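Local coordinates for uncharacterized protein MTH_862 (Methanothermobacter thermautotrophicus, PDB 2R47) that is of unknown function but belongs to the archaeal DUF2124 family and forms a two-subunit assembly whose beta-sheets join across the interface, at residues Cys124-Phe129 against Asn145-Gly150; Leu88-Gly93 against Gly118-Leu123; Val18-Val23 against Tyr47-Lys52; Ala26-Phe31 against Gly83-Leu88. All coordinates share one frame; numbering follows the deposited sequence.

Contact 1: Cys124-Phe129 against Asn145-Gly150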
loop_
_atom_site.group_PDB
_atom_site.type_symbol
_atom_site.label_atom_id
_atom_site.label_comp_id
_atom_site.label_asym_id
_atom_site.label_seq_id
_atom_site.Cartn_x
_atom_site.Cartn_y
_atom_site.Cartn_z
ATOM N N CYS A 124 -7.752 9.001 0.186
ATOM C CA CYS A 124 -7.975 8.437 1.513
ATOM C C CYS A 124 -8.865 7.182 1.443
ATOM O O CYS A 124 -9.332 6.795 0.373
ATOM C CB CYS A 124 -8.606 9.500 2.450
ATOM S SG CYS A 124 -10.229 10.100 1.912
ATOM N N TYR A 125 -9.055 6.551 2.603
ATOM C CA TYR A 125 -9.900 5.398 2.719
ATOM C C TYR A 125 -10.991 5.718 3.729
ATOM O O TYR A 125 -10.764 6.490 4.666
ATOM C CB TYR A 125 -9.115 4.159 3.141
ATOM C CG TYR A 125 -8.144 3.719 2.068
ATOM C CD1 TYR A 125 -8.478 2.715 1.139
ATOM C CD2 TYR A 125 -6.916 4.373 1.931
ATOM C CE1 TYR A 125 -7.563 2.342 0.137
ATOM C CE2 TYR A 125 -6.024 4.038 0.908
ATOM C CZ TYR A 125 -6.347 3.030 0.013
ATOM O OH TYR A 125 -5.401 2.750 -0.963
ATOM N N MET A 126 -12.142 5.074 3.549
ATOM C CA MET A 126 -13.256 5.130 4.497
ATOM C C MET A 126 -13.706 6.564 4.759
ATOM O O MET A 126 -14.112 6.888 5.890
ATOM C CB MET A 126 -12.889 4.412 5.822
ATOM C CG MET A 126 -12.324 2.998 5.604
ATOM S SD MET A 126 -13.316 1.905 4.577
ATOM C CE MET A 126 -14.638 1.517 5.744
ATOM N N ASP A 127 -13.589 7.429 3.738
ATOM C CA ASP A 127 -14.110 8.809 3.777
ATOM C C ASP A 127 -13.421 9.674 4.839
ATOM O O ASP A 127 -14.045 10.556 5.440
ATOM C CB ASP A 127 -15.617 8.798 4.001
ATOM C CG ASP A 127 -16.343 9.901 3.249
ATOM O OD1 ASP A 127 -15.735 10.601 2.383
ATOM O OD2 ASP A 127 -17.558 10.049 3.541
ATOM N N MET A 128 -12.144 9.413 5.073
ATOM C CA MET A 128 -11.452 10.021 6.203
ATOM C C MET A 128 -11.504 11.534 6.141
ATOM O O MET A 128 -11.732 12.183 7.170
ATOM C CB MET A 128 -9.980 9.555 6.236
ATOM C CG MET A 128 -9.300 9.700 7.581
ATOM S SD MET A 128 -9.977 8.587 8.849
ATOM C CE MET A 128 -9.741 6.982 8.054
ATOM N N PHE A 129 -11.236 12.125 4.979
ATOM C CA PHE A 129 -11.184 13.576 4.946
ATOM C C PHE A 129 -12.536 14.253 5.227
ATOM O O PHE A 129 -12.603 15.246 5.965
ATOM C CB PHE A 129 -10.635 14.081 3.631
ATOM C CG PHE A 129 -9.164 13.851 3.473
ATOM C CD1 PHE A 129 -8.291 14.289 4.448
ATOM C CD2 PHE A 129 -8.671 13.225 2.345
ATOM C CE1 PHE A 129 -6.876 14.104 4.293
ATOM C CE2 PHE A 129 -7.284 13.036 2.179
ATOM C CZ PHE A 129 -6.415 13.463 3.170
ATOM N N ASN A 145 -11.551 8.640 -2.820
ATOM C CA ASN A 145 -11.825 7.932 -1.577
ATOM C C ASN A 145 -12.141 6.474 -1.873
ATOM O O ASN A 145 -12.950 6.207 -2.755
ATOM C CB ASN A 145 -13.010 8.572 -0.851
ATOM C CG ASN A 145 -13.402 7.783 0.396
ATOM O OD1 ASN A 145 -12.554 7.421 1.199
ATOM N ND2 ASN A 145 -14.686 7.486 0.533
ATOM N N ALA A 146 -11.541 5.528 -1.160
ATOM C CA ALA A 146 -11.919 4.120 -1.386
ATOM C C ALA A 146 -12.425 3.462 -0.108
ATOM O O ALA A 146 -11.939 3.802 0.990
ATOM C CB ALA A 146 -10.708 3.328 -1.888
ATOM N N ASP A 147 -13.311 2.459 -0.232
ATOM C CA ASP A 147 -13.710 1.714 0.933
ATOM C C ASP A 147 -13.190 0.311 0.778
ATOM O O ASP A 147 -13.150 -0.214 -0.325
ATOM C CB ASP A 147 -15.242 1.650 1.086
ATOM C CG ASP A 147 -15.860 3.021 1.335
ATOM O OD1 ASP A 147 -15.190 3.933 1.821
ATOM O OD2 ASP A 147 -17.025 3.201 0.994
ATOM N N ILE A 148 -12.828 -0.295 1.900
ATOM C CA ILE A 148 -12.231 -1.626 1.914
ATOM C C ILE A 148 -13.096 -2.535 2.776
ATOM O O ILE A 148 -13.488 -2.152 3.879
ATOM C CB ILE A 148 -10.829 -1.594 2.614
ATOM C CG1 ILE A 148 -9.869 -0.615 1.942
ATOM C CG2 ILE A 148 -10.208 -3.033 2.757
ATOM C CD1 ILE A 148 -9.715 -0.773 0.460
ATOM N N ASP A 149 -13.381 -3.725 2.265
ATOM C CA ASP A 149 -13.941 -4.777 3.082
ATOM C C ASP A 149 -13.583 -6.142 2.531
ATOM O O ASP A 149 -13.220 -6.295 1.343
ATOM C CB ASP A 149 -15.443 -4.573 3.343
ATOM C CG ASP A 149 -16.297 -4.975 2.202
ATOM O OD1 ASP A 149 -15.762 -5.345 1.138
ATOM O OD2 ASP A 149 -17.536 -4.942 2.396
ATOM N N GLY A 150 -13.637 -7.150 3.362
ATOM C CA GLY A 150 -13.050 -8.408 2.924
ATOM C C GLY A 150 -13.370 -9.516 3.866
ATOM O O GLY A 150 -14.279 -9.391 4.697
#
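A parallel beta ladder that runs out into a type I' turn joins C124-Y125, the last residues of strand 118-125, to N145-A146 of strand 142-154. A146 N donates to C124 O at 3.0 Å, and A146 O takes M126 N at 2.9 Å. From there the chain bends back through M126 and D127, both in left-handed backbone conformation, and the side chain of N145 takes over from the ladder. With CG opposite its own nitrogen (chi1 175°), the amide reaches under the turn, and N145 OD1 receives D127 N at 2.7 Å, a short bond tilted 31° from the carbonyl plane. An alanine here takes that acceptor away and would probably leave the D127 N-H without its mate and the turn less firmly held. On the other face, Y125 CD1 leans on A146 CB at 3.8 Å and on I148 CG1 at 3.7 Å. M126 bends at chi2 and chi3, which brings SD over to accept a weak bond from I148 N at 3.5 Å (165°). The side chain of M126 also lies about 3 Å (nearest atoms) from a bound sulfate, probably from the crystallisation liquor. N145-G150 pair on their other edge, antiparallel, with a strand of the second subunit. The whole is a parallel strand pair at the rim of an alpha/beta sheet that continues through a dimer interface.

Contact 2: Leu88-Gly93 against Gly118-Leu123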
loop_
_atom_site.group_PDB
_atom_site.type_symbol
_atom_site.label_atom_id
_atom_site.label_comp_id
_atom_site.label_asym_id
_atom_site.label_seq_id
_atom_site.Cartn_x
_atom_site.Cartn_y
_atom_site.Cartn_z
ATOM N N LEU A 88 -0.247 18.346 -5.110
ATOM C CA LEU A 88 0.075 17.901 -3.779
ATOM C C LEU A 88 -1.046 16.973 -3.340
ATOM O O LEU A 88 -2.189 17.382 -3.292
ATOM C CB LEU A 88 0.223 19.081 -2.817
ATOM C CG LEU A 88 0.525 18.727 -1.349
ATOM C CD1 LEU A 88 1.745 17.810 -1.115
ATOM C CD2 LEU A 88 0.625 20.046 -0.524
ATOM N N VAL A 89 -0.699 15.726 -2.994
ATOM C CA VAL A 89 -1.682 14.741 -2.605
ATOM C C VAL A 89 -1.555 14.532 -1.087
ATOM O O VAL A 89 -0.530 14.010 -0.576
ATOM C CB VAL A 89 -1.479 13.368 -3.385
ATOM C CG1 VAL A 89 -2.576 12.341 -2.949
ATOM C CG2 VAL A 89 -1.404 13.599 -4.940
ATOM N N LEU A 90 -2.586 14.935 -0.359
ATOM C CA LEU A 90 -2.639 14.672 1.086
ATOM C C LEU A 90 -3.218 13.269 1.285
ATOM O O LEU A 90 -4.275 12.934 0.706
ATOM C CB LEU A 90 -3.551 15.693 1.788
ATOM C CG LEU A 90 -3.155 17.167 1.544
ATOM C CD1 LEU A 90 -4.166 18.114 2.375
ATOM C CD2 LEU A 90 -1.676 17.402 1.862
ATOM N N LEU A 91 -2.561 12.484 2.132
ATOM C CA LEU A 91 -3.007 11.130 2.467
ATOM C C LEU A 91 -3.860 11.151 3.717
ATOM O O LEU A 91 -3.670 12.015 4.609
ATOM C CB LEU A 91 -1.780 10.176 2.561
ATOM C CG LEU A 91 -1.018 10.165 1.210
ATOM C CD1 LEU A 91 0.288 9.346 1.357
ATOM C CD2 LEU A 91 -1.832 9.566 0.054
ATOM N N GLY A 92 -4.841 10.232 3.782
ATOM C CA GLY A 92 -5.828 10.273 4.841
ATOM C C GLY A 92 -5.327 10.288 6.288
ATOM O O GLY A 92 -5.971 10.893 7.163
ATOM N N GLY A 93 -4.217 9.609 6.544
ATOM C CA GLY A 93 -3.618 9.550 7.878
ATOM C C GLY A 93 -3.346 10.923 8.451
ATOM O O GLY A 93 -3.363 11.091 9.677
ATOM N N GLY A 118 -1.170 25.262 -8.598
ATOM C CA GLY A 118 -1.132 23.792 -8.614
ATOM C C GLY A 118 -2.425 23.195 -8.049
ATOM O O GLY A 118 -3.307 23.927 -7.617
ATOM N N GLU A 119 -2.567 21.871 -8.097
ATOM C CA GLU A 119 -3.797 21.211 -7.677
ATOM C C GLU A 119 -3.593 20.595 -6.295
ATOM O O GLU A 119 -2.542 19.985 -6.056
ATOM C CB GLU A 119 -4.130 20.118 -8.689
ATOM C CG GLU A 119 -5.194 19.114 -8.282
ATOM C CD GLU A 119 -5.652 18.242 -9.440
ATOM O OE1 GLU A 119 -5.763 18.764 -10.568
ATOM O OE2 GLU A 119 -5.911 17.041 -9.234
ATOM N N LEU A 120 -4.594 20.735 -5.420
ATOM C CA LEU A 120 -4.565 20.084 -4.139
ATOM C C LEU A 120 -5.489 18.866 -4.236
ATOM O O LEU A 120 -6.676 18.993 -4.573
ATOM C CB LEU A 120 -5.048 21.024 -3.040
ATOM C CG LEU A 120 -5.054 20.433 -1.631
ATOM C CD1 LEU A 120 -3.550 20.059 -1.267
ATOM C CD2 LEU A 120 -5.798 21.380 -0.608
ATOM N N MET A 121 -4.959 17.700 -3.884
ATOM C CA MET A 121 -5.741 16.479 -3.883
ATOM C C MET A 121 -5.680 15.743 -2.550
ATOM O O MET A 121 -4.750 15.928 -1.770
ATOM C CB MET A 121 -5.229 15.534 -4.977
ATOM C CG MET A 121 -5.545 16.030 -6.368
ATOM S SD MET A 121 -5.123 14.833 -7.658
ATOM C CE MET A 121 -5.546 13.246 -6.856
ATOM N N GLY A 122 -6.689 14.916 -2.316
ATOM C CA GLY A 122 -6.654 13.958 -1.238
ATOM C C GLY A 122 -6.892 12.542 -1.709
ATOM O O GLY A 122 -7.751 12.267 -2.569
ATOM N N LEU A 123 -6.179 11.616 -1.108
ATOM C CA LEU A 123 -6.380 10.224 -1.429
ATOM C C LEU A 123 -6.578 9.579 -0.071
ATOM O O LEU A 123 -5.705 9.664 0.786
ATOM C CB LEU A 123 -5.098 9.716 -2.076
ATOM C CG LEU A 123 -5.031 8.550 -3.020
ATOM C CD1 LEU A 123 -5.898 8.833 -4.242
ATOM C CD2 LEU A 123 -3.527 8.415 -3.452
#
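L90 N gives its hydrogen to M121 O at 2.8 Å, the shortest bond of this strand pair, and the same oxygen is brushed by the CA-H of V89. The ladder climbs in parallel register from L88 opposite L120 to L91 opposite L123, with M121 N on L88 O at 2.9 Å and L123 N on L90 O at 2.9 Å. Beyond L91 it fades: G92 N reaches L123 O at 3.2 Å, weakly. Just past this, G93 N makes a weak hydrogen bond to the oxidised cysteine, a cysteinesulfonic acid, at position 38. On one face V89 has CG1 pointing away from the backbone N (chi1 -179°), along the sheet to L123 CB at 3.7 Å. L91 CD2 closes on the same CB at 3.9 Å, the two leucines side by side and pointing the same way; F19 of helix 11-22 packs over V89, M121 and L123. On the opposite face L120 CD1 meets L90 CG at 4.1 Å, and helix 103-113 covers L88, L90 and L120. Strands 88-91 and 118-125, joined through helix 103-113, make a beta-alpha-beta crossover in the buried middle of a three-layer alpha/beta/alpha fold.

Contact 3: Val18-Val23 against Tyr47-Lys52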
loop_
_atom_site.group_PDB
_atom_site.type_symbol
_atom_site.label_atom_id
_atom_site.label_comp_id
_atom_site.label_asym_id
_atom_site.label_seq_id
_atom_site.Cartn_x
_atom_site.Cartn_y
_atom_site.Cartn_z
ATOM N N VAL A 18 -8.083 5.983 -11.999
ATOM C CA VAL A 18 -8.698 7.309 -11.740
ATOM C C VAL A 18 -7.662 8.293 -11.202
ATOM O O VAL A 18 -7.764 9.492 -11.433
ATOM C CB VAL A 18 -9.946 7.255 -10.835
ATOM C CG1 VAL A 18 -11.021 6.361 -11.472
ATOM C CG2 VAL A 18 -9.592 6.776 -9.404
ATOM N N PHE A 19 -6.654 7.790 -10.491
ATOM C CA PHE A 19 -5.550 8.652 -10.053
ATOM C C PHE A 19 -4.741 9.099 -11.279
ATOM O O PHE A 19 -4.461 10.314 -11.457
ATOM C CB PHE A 19 -4.640 7.941 -9.008
ATOM C CG PHE A 19 -3.526 8.848 -8.483
ATOM C CD1 PHE A 19 -3.826 9.912 -7.629
ATOM C CD2 PHE A 19 -2.218 8.680 -8.933
ATOM C CE1 PHE A 19 -2.800 10.793 -7.185
ATOM C CE2 PHE A 19 -1.210 9.557 -8.509
ATOM C CZ PHE A 19 -1.498 10.564 -7.606
ATOM N N ARG A 20 -4.375 8.154 -12.142
ATOM C CA ARG A 20 -3.634 8.519 -13.351
ATOM C C ARG A 20 -4.354 9.592 -14.151
ATOM O O ARG A 20 -3.719 10.498 -14.647
ATOM C CB ARG A 20 -3.467 7.315 -14.270
ATOM C CG ARG A 20 -2.471 6.322 -13.739
ATOM C CD ARG A 20 -1.979 5.355 -14.862
ATOM N NE ARG A 20 -1.499 4.143 -14.205
ATOM C CZ ARG A 20 -2.232 3.061 -13.968
ATOM N NH1 ARG A 20 -3.482 2.973 -14.419
ATOM N NH2 ARG A 20 -1.684 2.025 -13.306
ATOM N N GLU A 21 -5.677 9.472 -14.245
ATOM C CA GLU A 21 -6.513 10.448 -14.948
ATOM C C GLU A 21 -6.481 11.796 -14.246
ATOM O O GLU A 21 -6.339 12.839 -14.917
ATOM C CB GLU A 21 -7.954 9.942 -14.973
ATOM C CG GLU A 21 -8.156 8.781 -15.899
ATOM C CD GLU A 21 -9.557 8.194 -15.785
ATOM O OE1 GLU A 21 -10.367 8.600 -14.910
ATOM O OE2 GLU A 21 -9.846 7.296 -16.590
ATOM N N ALA A 22 -6.623 11.777 -12.915
ATOM C CA ALA A 22 -6.624 12.995 -12.102
ATOM C C ALA A 22 -5.312 13.794 -12.276
ATOM O O ALA A 22 -5.350 15.003 -12.336
ATOM C CB ALA A 22 -6.908 12.675 -10.616
ATOM N N VAL A 23 -4.163 13.124 -12.379
ATOM C CA VAL A 23 -2.866 13.821 -12.487
ATOM C C VAL A 23 -2.243 13.818 -13.898
ATOM O O VAL A 23 -1.038 14.034 -14.058
ATOM C CB VAL A 23 -1.839 13.263 -11.461
ATOM C CG1 VAL A 23 -2.406 13.473 -10.038
ATOM C CG2 VAL A 23 -1.544 11.781 -11.726
ATOM N N TYR A 47 4.075 4.581 -8.049
ATOM C CA TYR A 47 4.272 3.526 -9.025
ATOM C C TYR A 47 3.336 3.666 -10.223
ATOM O O TYR A 47 3.763 3.497 -11.354
ATOM C CB TYR A 47 4.096 2.104 -8.425
ATOM C CG TYR A 47 4.596 1.038 -9.417
ATOM C CD1 TYR A 47 5.967 0.912 -9.685
ATOM C CD2 TYR A 47 3.695 0.204 -10.104
ATOM C CE1 TYR A 47 6.450 -0.041 -10.593
ATOM C CE2 TYR A 47 4.174 -0.780 -11.029
ATOM C CZ TYR A 47 5.551 -0.863 -11.268
ATOM O OH TYR A 47 6.077 -1.793 -12.192
ATOM N N ALA A 48 2.072 3.958 -9.984
ATOM C CA ALA A 48 1.094 4.098 -11.061
ATOM C C ALA A 48 1.422 5.267 -11.980
ATOM O O ALA A 48 0.977 5.303 -13.130
ATOM C CB ALA A 48 -0.328 4.271 -10.446
ATOM N N VAL A 49 2.122 6.272 -11.439
ATOM C CA VAL A 49 2.530 7.429 -12.241
ATOM C C VAL A 49 4.046 7.602 -12.220
ATOM O O VAL A 49 4.546 8.725 -12.152
ATOM C CB VAL A 49 1.804 8.734 -11.826
ATOM C CG1 VAL A 49 0.295 8.588 -12.077
ATOM C CG2 VAL A 49 2.091 9.120 -10.330
ATOM N N ARG A 50 4.769 6.489 -12.394
ATOM C CA ARG A 50 6.223 6.486 -12.219
ATOM C C ARG A 50 6.943 7.274 -13.311
ATOM O O ARG A 50 8.152 7.518 -13.216
ATOM C CB ARG A 50 6.742 5.048 -12.181
ATOM C CG ARG A 50 6.253 4.175 -13.347
ATOM C CD ARG A 50 6.818 2.764 -13.188
ATOM N NE ARG A 50 6.404 1.818 -14.233
ATOM C CZ ARG A 50 5.181 1.272 -14.321
ATOM N NH1 ARG A 50 4.240 1.605 -13.439
ATOM N NH2 ARG A 50 4.881 0.390 -15.288
ATOM N N ASP A 51 6.202 7.657 -14.350
ATOM C CA ASP A 51 6.721 8.562 -15.386
ATOM C C ASP A 51 6.986 9.987 -14.877
ATOM O O ASP A 51 7.713 10.804 -15.517
ATOM C CB ASP A 51 5.772 8.588 -16.610
ATOM C CG ASP A 51 4.307 8.919 -16.255
ATOM O OD1 ASP A 51 3.640 8.174 -15.519
ATOM O OD2 ASP A 51 3.799 9.930 -16.781
ATOM N N LYS A 52 6.352 10.330 -13.760
ATOM C CA LYS A 52 6.427 11.676 -13.228
ATOM C C LYS A 52 7.559 11.752 -12.229
ATOM O O LYS A 52 8.171 10.756 -11.925
ATOM C CB LYS A 52 5.109 12.043 -12.561
ATOM C CG LYS A 52 4.003 12.166 -13.594
ATOM C CD LYS A 52 2.713 12.508 -12.945
ATOM C CE LYS A 52 1.554 12.298 -13.946
ATOM N NZ LYS A 52 1.802 12.914 -15.292
#
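R20, F19 and V23 close on A48, V49 and K52 where helix 11-22 and the end of helix 40-48 pack together on one face of the central sheet of an alpha/beta fold. R20 is laid out extended from CG to NE, and NE donates to A48 O at 2.9 Å with the oxygen in the guanidinium plane. Along the same side chain, R20 CG slides past V49 CG1 at 3.9 Å. Next to this bond V49 packs against both F19 and V23: its CG2 comes to the edge of the F19 ring, in plane, at 3.8 Å from CE2, while its CG1 meets V23 CG2 at 3.7 Å. V23 CG2 in turn lies over one face of that ring, toward its rim. K52 CE passes V23 CG2 at 3.8 Å, and its bend at chi4 (-48°) carries NZ on to a hydrogen bond with A26 O. A methionine in its place has no amino group and would probably leave A26 O without this donor. Further out, F45 meets the F19 ring edge to face, and I29 of strand 28-33 packs under V23, V49 and K52. A type I turn from V49 to K52 brings K52 round toward V23: K52 N bonds back to V49 O at 2.9 Å, and R50 folds over the Y47 ring, its NH1 donating to Y47 O at 2.9 Å.

Contact 4: Ala26-Phe31 against Gly83-Leu88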
loop_
_atom_site.group_PDB
_atom_site.type_symbol
_atom_site.label_atom_id
_atom_site.label_comp_id
_atom_site.label_asym_id
_atom_site.label_seq_id
_atom_site.Cartn_x
_atom_site.Cartn_y
_atom_site.Cartn_z
ATOM N N ALA A 26 0.155 16.656 -14.848
ATOM C CA ALA A 26 1.156 17.029 -13.837
ATOM C C ALA A 26 2.546 16.575 -14.218
ATOM O O ALA A 26 2.711 15.537 -14.846
ATOM C CB ALA A 26 0.800 16.412 -12.455
ATOM N N GLU A 27 3.556 17.316 -13.766
ATOM C CA GLU A 27 4.951 16.936 -13.944
ATOM C C GLU A 27 5.518 16.330 -12.641
ATOM O O GLU A 27 6.355 15.444 -12.683
ATOM C CB GLU A 27 5.813 18.176 -14.270
ATOM C CG GLU A 27 5.565 18.846 -15.605
ATOM C CD GLU A 27 6.526 20.045 -15.901
ATOM O OE1 GLU A 27 7.237 20.603 -14.990
ATOM O OE2 GLU A 27 6.555 20.432 -17.091
ATOM N N ARG A 28 5.126 16.917 -11.496
ATOM C CA ARG A 28 5.761 16.620 -10.223
ATOM C C ARG A 28 4.646 16.473 -9.205
ATOM O O ARG A 28 3.851 17.399 -9.018
ATOM C CB ARG A 28 6.727 17.752 -9.826
ATOM C CG ARG A 28 7.533 17.499 -8.550
ATOM C CD ARG A 28 8.748 18.443 -8.359
ATOM N NE ARG A 28 9.211 18.470 -6.962
ATOM C CZ ARG A 28 10.174 17.696 -6.489
ATOM N NH1 ARG A 28 10.804 16.841 -7.298
ATOM N NH2 ARG A 28 10.555 17.800 -5.242
ATOM N N ILE A 29 4.608 15.303 -8.570
ATOM C CA ILE A 29 3.604 15.020 -7.549
ATOM C C ILE A 29 4.278 14.818 -6.199
ATOM O O ILE A 29 5.324 14.183 -6.105
ATOM C CB ILE A 29 2.778 13.777 -7.913
ATOM C CG1 ILE A 29 2.081 13.983 -9.265
ATOM C CG2 ILE A 29 1.701 13.483 -6.814
ATOM C CD1 ILE A 29 1.372 12.746 -9.778
ATOM N N GLY A 30 3.663 15.364 -5.163
ATOM C CA GLY A 30 4.140 15.236 -3.788
ATOM C C GLY A 30 3.056 14.486 -3.058
ATOM O O GLY A 30 1.895 14.812 -3.226
ATOM N N PHE A 31 3.429 13.458 -2.304
ATOM C CA PHE A 31 2.451 12.725 -1.449
ATOM C C PHE A 31 2.847 13.021 -0.019
ATOM O O PHE A 31 3.985 12.754 0.315
ATOM C CB PHE A 31 2.572 11.208 -1.693
ATOM C CG PHE A 31 2.205 10.786 -3.109
ATOM C CD1 PHE A 31 0.918 10.375 -3.412
ATOM C CD2 PHE A 31 3.187 10.746 -4.118
ATOM C CE1 PHE A 31 0.576 9.945 -4.703
ATOM C CE2 PHE A 31 2.853 10.323 -5.433
ATOM C CZ PHE A 31 1.544 9.930 -5.711
ATOM N N GLY A 83 11.578 19.940 -3.430
ATOM C CA GLY A 83 11.105 20.723 -4.566
ATOM C C GLY A 83 9.601 20.835 -4.487
ATOM O O GLY A 83 8.896 19.873 -4.154
ATOM N N ASN A 84 9.069 21.988 -4.847
ATOM C CA ASN A 84 7.631 22.056 -4.822
ATOM C C ASN A 84 7.030 21.260 -5.988
ATOM O O ASN A 84 7.751 20.780 -6.901
ATOM C CB ASN A 84 7.110 23.498 -4.648
ATOM C CG ASN A 84 7.389 24.347 -5.798
ATOM O OD1 ASN A 84 7.171 25.566 -5.737
ATOM N ND2 ASN A 84 7.886 23.760 -6.857
ATOM N N VAL A 85 5.721 21.079 -5.927
ATOM C CA VAL A 85 5.070 20.139 -6.819
ATOM C C VAL A 85 3.914 20.808 -7.481
ATOM O O VAL A 85 3.403 21.810 -6.967
ATOM C CB VAL A 85 4.579 18.882 -6.023
ATOM C CG1 VAL A 85 5.768 18.197 -5.339
ATOM C CG2 VAL A 85 3.574 19.298 -4.926
ATOM N N ASP A 86 3.480 20.297 -8.624
ATOM C CA ASP A 86 2.290 20.875 -9.236
ATOM C C ASP A 86 1.001 20.126 -8.862
ATOM O O ASP A 86 -0.088 20.603 -9.122
ATOM C CB ASP A 86 2.467 21.111 -10.748
ATOM C CG ASP A 86 2.849 19.854 -11.486
ATOM O OD1 ASP A 86 2.097 18.888 -11.363
ATOM O OD2 ASP A 86 3.890 19.824 -12.181
ATOM N N VAL A 87 1.135 18.961 -8.219
ATOM C CA VAL A 87 -0.030 18.352 -7.521
ATOM C C VAL A 87 0.451 17.909 -6.148
ATOM O O VAL A 87 1.451 17.168 -6.036
ATOM C CB VAL A 87 -0.610 17.080 -8.229
ATOM C CG1 VAL A 87 -1.804 16.485 -7.405
ATOM C CG2 VAL A 87 -1.104 17.420 -9.643
ATOM N N LEU A 88 -0.247 18.346 -5.110
ATOM C CA LEU A 88 0.075 17.901 -3.779
ATOM C C LEU A 88 -1.046 16.973 -3.340
ATOM O O LEU A 88 -2.189 17.382 -3.292
ATOM C CB LEU A 88 0.223 19.081 -2.817
ATOM C CG LEU A 88 0.525 18.727 -1.349
ATOM C CD1 LEU A 88 1.745 17.810 -1.115
ATOM C CD2 LEU A 88 0.625 20.046 -0.524
#
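R28 swings CG trans to N (chi1 -176°) and stays extended to NE, reaching along to G83 and N84; D86 holds CG between its backbone nitrogen and carbonyl carbon (chi1 56°), which turns the carboxylate back on E27 and R28. Both side chains have two modelled conformers; the bonds described belong to one. At the far end R28 NH2 meets G83 O at 2.9 Å, the oxygen lying in the guanidinium plane, and NE makes only weak, bent bonds, to N84 O and G83 O. D86 OD2 is gripped twice: E27 N comes to its syn lone pair at 3.0 Å, and R28 N arrives from above the carboxylate plane at 3.2 Å. R28 O, too, takes two successive backbone donors, D86 N at 2.9 Å and V87 N at 3.2 Å. R28 lies opposite V85 and I29 opposite V87: the chain turns a corner at D86 and V87. From there the pairing is regular and parallel, with G30 N on V87 O at 3.0 Å. V85 CG1 sits against the backbone of G30, 3.5 Å from its N, where a side chain would be tight, and A26 CB touches V87 CG2 at 3.5 Å. Here two adjacent inner strands, 28-33 and 88-91, begin, at the N-terminal ends of the parallel strands of a doubly wound alpha/beta sheet whose strand order recalls flavodoxin-like folds.

From the N terminus, contact 3 is the first to close, bringing 47-52 back onto helix 11-22 after the chain has run through strand 28-33. Contact 4 crosses it: 26-31 lies inside that loop, while its partner 83-88 comes only after the antiparallel strands 66-71 and 74-78. At L88 contact 4 passes directly into contact 2, whose loop carries helix 103-113; contact 1 then follows in series on the continuing strand 118-125. Contacts 4, 2 and 1 therefore step across one sheet, from strand 28-33 to strand 142-154, with contacts 1 and 4 on opposite sides of the chain's centre. Contact 3 lies on a face of that sheet, touching contacts 2 and 4.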